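Local coordinates for protein inorganic pyrophosphatase (PDB 2BQX) that probably catalyses the magnesium-dependent hydrolysis of inorganic pyrophosphate to two phosphate ions, working as a homohexamer, at residues D123-K127 and H128-K132. Residues are numbered along the deposited sequence; the frame is centred on the assembly and turned at random.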
ATOM      1  N   ASP A 123     -11.476  -6.691 -29.275  1.00 27.36           N
ATOM      2  CA  ASP A 123     -12.657  -5.835 -29.241  1.00 29.69           C
ATOM      3  C   ASP A 123     -13.529  -6.001 -27.991  1.00 28.12           C
ATOM      4  O   ASP A 123     -14.415  -5.183 -27.749  1.00 29.15           O
ATOM      5  CB  ASP A 123     -13.498  -6.073 -30.496  1.00 34.23           C
ATOM      6  CG  ASP A 123     -13.668  -7.541 -30.804  1.00 39.41           C
ATOM      7  OD1 ASP A 123     -12.657  -8.196 -31.149  1.00 42.44           O
ATOM      8  OD2 ASP A 123     -14.807  -8.046 -30.695  1.00 42.35           O
ATOM      9  N   ASP A 124     -13.293  -7.047 -27.202  1.00 27.30           N
ATOM     10  CA  ASP A 124     -14.088  -7.256 -25.989  1.00 25.24           C
ATOM     11  C   ASP A 124     -13.573  -6.392 -24.838  1.00 25.93           C
ATOM     12  O   ASP A 124     -14.262  -6.202 -23.828  1.00 23.11           O
ATOM     13  CB  ASP A 124     -14.086  -8.730 -25.574  1.00 25.36           C
ATOM     14  CG  ASP A 124     -14.822  -9.618 -26.567  1.00 25.85           C
ATOM     15  OD1 ASP A 124     -15.830  -9.158 -27.141  1.00 27.73           O
ATOM     16  OD2 ASP A 124     -14.409 -10.774 -26.757  1.00 25.83           O
ATOM     17  N   LEU A 125     -12.358  -5.875 -24.992  1.00 26.23           N
ATOM     18  CA  LEU A 125     -11.756  -5.009 -23.979  1.00 27.96           C
ATOM     19  C   LEU A 125     -12.393  -3.633 -24.132  1.00 28.97           C
ATOM     20  O   LEU A 125     -12.747  -3.232 -25.239  1.00 29.04           O
ATOM     21  CB  LEU A 125     -10.240  -4.913 -24.194  1.00 27.41           C
ATOM     22  CG  LEU A 125      -9.445  -6.184 -23.893  1.00 27.21           C
ATOM     23  CD1 LEU A 125      -7.978  -5.987 -24.260  1.00 28.33           C
ATOM     24  CD2 LEU A 125      -9.587  -6.523 -22.422  1.00 30.24           C
ATOM     25  N   SER A 126     -12.544  -2.908 -23.028  1.00 30.67           N
ATOM     26  CA  SER A 126     -13.160  -1.590 -23.094  1.00 32.04           C
ATOM     27  C   SER A 126     -12.285  -0.574 -23.816  1.00 32.70           C
ATOM     28  O   SER A 126     -11.055  -0.659 -23.804  1.00 32.14           O
ATOM     29  CB  SER A 126     -13.473  -1.070 -21.689  1.00 34.39           C
ATOM     30  OG  SER A 126     -12.299  -0.592 -21.057  1.00 36.55           O
ATOM     31  N   LYS A 127     -12.946   0.392 -24.441  1.00 31.68           N
ATOM     32  CA  LYS A 127     -12.290   1.464 -25.170  1.00 31.85           C
ATOM     33  C   LYS A 127     -11.349   2.226 -24.242  1.00 30.78           C
ATOM     34  O   LYS A 127     -10.256   2.641 -24.636  1.00 27.23           O
ATOM     35  CB  LYS A 127     -13.352   2.419 -25.718  1.00 36.29           C
ATOM     36  CG  LYS A 127     -12.820   3.725 -26.271  1.00 39.45           C
ATOM     37  CD  LYS A 127     -11.935   3.503 -27.476  1.00 42.71           C
ATOM     38  CE  LYS A 127     -11.601   4.828 -28.142  1.00 44.52           C
ATOM     39  NZ  LYS A 127     -10.589   4.651 -29.220  1.00 46.54           N
ATOM     40  N   HIS A 128     -11.787   2.398 -23.002  1.00 28.75           N
ATOM     41  CA  HIS A 128     -11.019   3.119 -21.997  1.00 28.51           C
ATOM     42  C   HIS A 128      -9.708   2.418 -21.666  1.00 28.12           C
ATOM     43  O   HIS A 128      -8.668   3.064 -21.552  1.00 28.86           O
ATOM     44  CB  HIS A 128     -11.876   3.276 -20.736  1.00 29.08           C
ATOM     45  CG  HIS A 128     -11.290   4.193 -19.706  1.00 29.99           C
ATOM     46  ND1 HIS A 128     -10.437   3.757 -18.715  1.00 30.91           N
ATOM     47  CD2 HIS A 128     -11.448   5.523 -19.508  1.00 30.49           C
ATOM     48  CE1 HIS A 128     -10.097   4.779 -17.949  1.00 30.56           C
ATOM     49  NE2 HIS A 128     -10.697   5.862 -18.408  1.00 30.75           N
ATOM     50  N   THR A 129      -9.757   1.098 -21.516  1.00 26.51           N
ATOM     51  CA  THR A 129      -8.560   0.331 -21.194  1.00 26.80           C
ATOM     52  C   THR A 129      -7.550   0.348 -22.336  1.00 25.83           C
ATOM     53  O   THR A 129      -6.344   0.482 -22.112  1.00 23.73           O
ATOM     54  CB  THR A 129      -8.908  -1.126 -20.862  1.00 27.76           C
ATOM     55  OG1 THR A 129      -9.876  -1.154 -19.807  1.00 28.31           O
ATOM     56  CG2 THR A 129      -7.664  -1.879 -20.408  1.00 29.57           C
ATOM     57  N   LEU A 130      -8.047   0.201 -23.560  1.00 24.68           N
ATOM     58  CA  LEU A 130      -7.193   0.211 -24.739  1.00 25.61           C
ATOM     59  C   LEU A 130      -6.521   1.571 -24.901  1.00 24.86           C
ATOM     60  O   LEU A 130      -5.321   1.649 -25.161  1.00 24.06           O
ATOM     61  CB  LEU A 130      -8.016  -0.127 -25.989  1.00 27.08           C
ATOM     62  CG  LEU A 130      -7.982  -1.581 -26.479  1.00 31.31           C
ATOM     63  CD1 LEU A 130      -8.037  -2.543 -25.316  1.00 31.40           C
ATOM     64  CD2 LEU A 130      -9.136  -1.818 -27.449  1.00 29.91           C
ATOM     65  N   ASP A 131      -7.292   2.642 -24.736  1.00 23.46           N
ATOM     66  CA  ASP A 131      -6.744   3.987 -24.863  1.00 24.77           C
ATOM     67  C   ASP A 131      -5.694   4.254 -23.789  1.00 21.98           C
ATOM     68  O   ASP A 131      -4.682   4.900 -24.054  1.00 20.81           O
ATOM     69  CB  ASP A 131      -7.844   5.044 -24.744  1.00 28.05           C
ATOM     70  CG  ASP A 131      -8.813   5.025 -25.914  1.00 31.92           C
ATOM     71  OD1 ASP A 131      -8.434   4.542 -27.000  1.00 33.34           O
ATOM     72  OD2 ASP A 131      -9.948   5.515 -25.743  1.00 35.84           O
ATOM     73  N   LYS A 132      -5.940   3.769 -22.573  1.00 20.55           N
ATOM     74  CA  LYS A 132      -4.992   3.981 -21.476  1.00 21.21           C
ATOM     75  C   LYS A 132      -3.671   3.283 -21.778  1.00 20.30           C
ATOM     76  O   LYS A 132      -2.594   3.835 -21.554  1.00 19.91           O
ATOM     77  CB  LYS A 132      -5.558   3.455 -20.146  1.00 20.56           C
ATOM     78  CG  LYS A 132      -4.571   3.571 -18.968  1.00 23.91           C
ATOM     79  CD  LYS A 132      -5.112   2.973 -17.667  1.00 25.87           C
ATOM     80  CE  LYS A 132      -6.260   3.782 -17.082  1.00 28.25           C
ATOM     81  NZ  LYS A 132      -6.726   3.239 -15.758  1.00 30.34           N
TER
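Ser126 O receives Leu130 N at 3.1 Å with an N-H...O angle of 166°, the donor lying in the carbonyl plane, and Lys127 O receives Asp131 N at 3.0 Å one residue later; extended backbone at Leu125 and Ser126 gives way to helical torsions from Lys127 onward. These i to i+4 bonds mark the first turn of a helix, with Ser126 as its N-cap. The cap's hydroxyl turns back over that turn: chi1 of 77° sets OG between its own backbone N and carbonyl carbon, from where it meets Thr129 OG1 in a 2.8 Å hydrogen bond whose donor could be either hydroxyl. Ser126 OG also lies 3.1 Å from Thr129 N. Lys127 and Asp131 form an i to i+4 salt bridge along the helix surface. Bent at chi2, the lysine chain runs past the carboxylate, its CE 3.0 Å from Asp131 OD2, while NZ bonds to Asp131 OD1 at 3.1 Å through the syn lone pair. Asp131 OD2 lies 3.1 Å from Lys127 O, acceptor to acceptor, and the nearby ammonium probably offsets some of that repulsion. Leu125, just before the cap, and Leu130, on the helix, cross at about a right angle, and Leu130 CD1 presses on Leu125 CB at 3.4 Å, tighter than usual for two carbons. This i to i+5 apolar contact brackets the helix start, as in a hydrophobic staple. The loop after strand 99-108 thus enters helix 127-139 at the surface, away from the annotated substrate and magnesium sites: Leu125 packs on Leu73 and Val119, Asp131 on Leu143 of a second subunit, and Ser126 on Tyr118 of a third.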